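Long-range contact in COG0546: Predicted phosphatases (Streptococcus pneumoniae, PDB 2AH5), which is of unknown function but, as a haloacid dehalogenase-like hydrolase, is probably a magnesium-dependent phosphatase: residues D12-I22 / L178-E186. Numbering follows the deposited sequence.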
loop_
_atom_site.group_PDB
_atom_site.type_symbol
_atom_site.label_atom_id
_atom_site.label_comp_id
_atom_site.label_asym_id
_atom_site.label_seq_id
_atom_site.Cartn_x
_atom_site.Cartn_y
_atom_site.Cartn_z
ATOM N N ASP A 12 2.603 -2.023 -0.576
ATOM C CA ASP A 12 3.620 -1.133 -1.145
ATOM C C ASP A 12 3.814 0.093 -0.277
ATOM O O ASP A 12 2.848 0.698 0.156
ATOM C CB ASP A 12 3.193 -0.647 -2.529
ATOM C CG ASP A 12 2.965 -1.761 -3.469
ATOM O OD1 ASP A 12 3.949 -2.223 -4.047
ATOM O OD2 ASP A 12 1.803 -2.209 -3.606
ATOM N N GLY A 13 5.059 0.460 -0.020
ATOM C CA GLY A 13 5.359 1.668 0.729
ATOM C C GLY A 13 5.218 1.535 2.227
ATOM O O GLY A 13 5.548 2.451 2.951
ATOM N N THR A 14 4.737 0.384 2.690
ATOM C CA THR A 14 4.574 0.143 4.120
ATOM C C THR A 14 5.350 -1.123 4.531
ATOM O O THR A 14 6.357 -1.042 5.244
ATOM C CB THR A 14 3.061 0.034 4.466
ATOM O OG1 THR A 14 2.430 1.297 4.229
ATOM C CG2 THR A 14 2.860 -0.371 5.907
ATOM N N LEU A 15 4.906 -2.281 4.048
ATOM C CA LEU A 15 5.628 -3.534 4.267
ATOM C C LEU A 15 6.766 -3.680 3.254
ATOM O O LEU A 15 7.871 -4.143 3.589
ATOM C CB LEU A 15 4.670 -4.732 4.155
ATOM C CG LEU A 15 3.501 -4.733 5.141
ATOM C CD1 LEU A 15 2.454 -5.770 4.774
ATOM C CD2 LEU A 15 4.010 -4.957 6.563
ATOM N N VAL A 16 6.487 -3.242 2.029
ATOM C CA VAL A 16 7.319 -3.603 0.890
ATOM C C VAL A 16 7.892 -2.361 0.243
ATOM O O VAL A 16 7.147 -1.476 -0.164
ATOM C CB VAL A 16 6.557 -4.482 -0.161
ATOM C CG1 VAL A 16 7.478 -4.769 -1.339
ATOM C CG2 VAL A 16 6.104 -5.819 0.489
ATOM N N ASP A 17 9.220 -2.301 0.170
ATOM C CA ASP A 17 9.880 -1.307 -0.643
ATOM C C ASP A 17 9.873 -1.756 -2.103
ATOM O O ASP A 17 10.839 -2.363 -2.603
ATOM C CB ASP A 17 11.319 -1.007 -0.159
ATOM C CG ASP A 17 11.947 0.134 -0.927
ATOM O OD1 ASP A 17 11.313 0.607 -1.895
ATOM O OD2 ASP A 17 13.061 0.565 -0.575
ATOM N N SER A 18 8.784 -1.422 -2.782
ATOM C CA SER A 18 8.576 -1.843 -4.170
ATOM C C SER A 18 9.115 -0.768 -5.135
ATOM O O SER A 18 8.853 -0.842 -6.345
ATOM C CB SER A 18 7.084 -2.073 -4.408
ATOM O OG SER A 18 6.318 -1.051 -3.779
ATOM N N SER A 19 9.804 0.250 -4.600
ATOM C CA SER A 19 10.130 1.465 -5.401
ATOM C C SER A 19 10.952 1.203 -6.663
ATOM O O SER A 19 10.666 1.809 -7.685
ATOM C CB SER A 19 10.819 2.567 -4.575
ATOM O OG SER A 19 12.062 2.115 -4.064
ATOM N N ILE A 20 11.958 0.334 -6.603
ATOM C CA ILE A 20 12.767 0.067 -7.818
ATOM C C ILE A 20 11.895 -0.461 -8.976
ATOM O O ILE A 20 11.972 0.043 -10.097
ATOM C CB ILE A 20 14.005 -0.839 -7.568
ATOM C CG1 ILE A 20 14.945 -0.191 -6.534
ATOM C CG2 ILE A 20 14.785 -1.044 -8.883
ATOM C CD1 ILE A 20 15.950 -1.118 -5.940
ATOM N N GLY A 21 11.068 -1.465 -8.715
ATOM C CA GLY A 21 10.197 -2.016 -9.759
ATOM C C GLY A 21 9.116 -1.059 -10.257
ATOM O O GLY A 21 8.778 -1.082 -11.443
ATOM N N ILE A 22 8.537 -0.239 -9.370
ATOM C CA ILE A 22 7.538 0.754 -9.789
ATOM C C ILE A 22 8.221 1.803 -10.667
ATOM O O ILE A 22 7.751 2.096 -11.770
ATOM C CB ILE A 22 6.842 1.406 -8.558
ATOM C CG1 ILE A 22 6.055 0.341 -7.777
ATOM C CG2 ILE A 22 5.893 2.550 -8.982
ATOM C CD1 ILE A 22 5.507 0.869 -6.403
ATOM N N LEU A 178 -2.854 4.534 11.608
ATOM C CA LEU A 178 -1.497 4.645 12.104
ATOM C C LEU A 178 -0.588 5.007 10.926
ATOM O O LEU A 178 -0.383 4.185 10.001
ATOM C CB LEU A 178 -1.056 3.326 12.736
ATOM C CG LEU A 178 0.212 3.361 13.619
ATOM C CD1 LEU A 178 0.209 2.171 14.555
ATOM C CD2 LEU A 178 1.514 3.440 12.832
ATOM N N ALA A 179 -0.073 6.237 10.941
ATOM C CA ALA A 179 0.750 6.736 9.832
ATOM C C ALA A 179 2.192 6.265 9.976
ATOM O O ALA A 179 2.758 6.325 11.063
ATOM C CB ALA A 179 0.723 8.290 9.763
ATOM N N ILE A 180 2.793 5.843 8.868
ATOM C CA ILE A 180 4.215 5.493 8.879
ATOM C C ILE A 180 4.958 6.352 7.872
ATOM O O ILE A 180 4.407 6.705 6.819
ATOM C CB ILE A 180 4.468 3.973 8.675
ATOM C CG1 ILE A 180 4.187 3.518 7.216
ATOM C CG2 ILE A 180 3.717 3.172 9.792
ATOM C CD1 ILE A 180 5.420 3.646 6.268
ATOM N N THR A 181 6.197 6.717 8.203
ATOM C CA THR A 181 6.905 7.725 7.417
ATOM C C THR A 181 8.191 7.207 6.770
ATOM O O THR A 181 8.948 8.001 6.194
ATOM C CB THR A 181 7.236 8.974 8.275
ATOM O OG1 THR A 181 8.125 8.584 9.323
ATOM C CG2 THR A 181 5.975 9.566 8.910
ATOM N N TRP A 182 8.452 5.899 6.896
ATOM C CA TRP A 182 9.620 5.258 6.256
ATOM C C TRP A 182 9.330 4.918 4.790
ATOM O O TRP A 182 10.200 4.382 4.078
ATOM C CB TRP A 182 10.069 3.997 7.022
ATOM C CG TRP A 182 9.096 2.849 6.992
ATOM C CD1 TRP A 182 8.818 2.026 5.926
ATOM C CD2 TRP A 182 8.299 2.374 8.084
ATOM N NE1 TRP A 182 7.889 1.074 6.293
ATOM C CE2 TRP A 182 7.543 1.272 7.606
ATOM C CE3 TRP A 182 8.135 2.781 9.414
ATOM C CZ2 TRP A 182 6.629 0.579 8.407
ATOM C CZ3 TRP A 182 7.223 2.086 10.216
ATOM C CH2 TRP A 182 6.487 0.996 9.714
ATOM N N GLY A 183 8.109 5.214 4.351
ATOM C CA GLY A 183 7.622 4.777 3.039
ATOM C C GLY A 183 7.484 5.885 2.019
ATOM O O GLY A 183 8.295 6.824 1.986
ATOM N N PHE A 184 6.446 5.787 1.199
ATOM C CA PHE A 184 6.371 6.607 -0.011
ATOM C C PHE A 184 5.653 7.938 0.183
ATOM O O PHE A 184 6.028 8.927 -0.447
ATOM C CB PHE A 184 5.823 5.798 -1.206
ATOM C CG PHE A 184 6.589 4.518 -1.475
ATOM C CD1 PHE A 184 7.954 4.426 -1.185
ATOM C CD2 PHE A 184 5.951 3.422 -2.043
ATOM C CE1 PHE A 184 8.664 3.250 -1.429
ATOM C CE2 PHE A 184 6.655 2.244 -2.306
ATOM C CZ PHE A 184 8.008 2.154 -1.978
ATOM N N GLY A 185 4.665 7.975 1.079
ATOM C CA GLY A 185 3.953 9.207 1.365
ATOM C C GLY A 185 4.770 10.123 2.258
ATOM O O GLY A 185 5.625 9.657 3.029
ATOM N N GLU A 186 4.499 11.423 2.158
ATOM C CA GLU A 186 5.220 12.441 2.929
ATOM C C GLU A 186 4.523 12.713 4.269
ATOM O O GLU A 186 3.299 12.803 4.323
ATOM C CB GLU A 186 5.326 13.741 2.127
ATOM C CG GLU A 186 5.801 13.567 0.675
ATOM C CD GLU A 186 7.311 13.510 0.533
ATOM O OE1 GLU A 186 8.005 13.052 1.470
ATOM O OE2 GLU A 186 7.810 13.947 -0.528
#
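Phe184 lays its ring over the backbone of Gly13, where the chain turns after the first strand of the Rossmann-like HAD core. Asp12 and Thr14 fit the DxDx(T/V) signature of that family, so the loop 181-186, which follows strand 176-180, probably borders the catalytic cleft. The Gly13 CA sits over one ring face, 3.5 Å from its centroid, a CH-pi contact. Glycine suits this place twice: its phi is positive, and the ring lies so near CA that there is little room for a CB. With its CG anti to the carbonyl carbon (chi1 -54°), Phe184 sends the far end of its ring toward the start of helix 19-33. There its rim meets the Asp17 carboxylate, with OD1 3.7 Å from CZ, and the Ser18 hydroxyl. OD1 is already engaged by the backbone N of Ser19, which closes an Asx turn, and by Ser19 OG; the two bonds hold the carboxylate in place beside the phenyl edge. Gly183 CA also reaches Gly13 O, in a CA-H...O contact of 3.1 Å. Asp162 ties the two loops together, accepting from Phe184 N and hydrogen-bonding Thr14 OG1. On the other flank, Ile180 CD1 lies 3.4 Å above the plane of the Trp182 indole, over its centre, and also touches Gly13 O. A polar edge on a broad apolar ring makes tryptophan apt here: NE1 donates to Thr14 O at 2.8 Å, with the acceptor only 2° out of the indole plane and the N-H directed at a carbonyl lone pair.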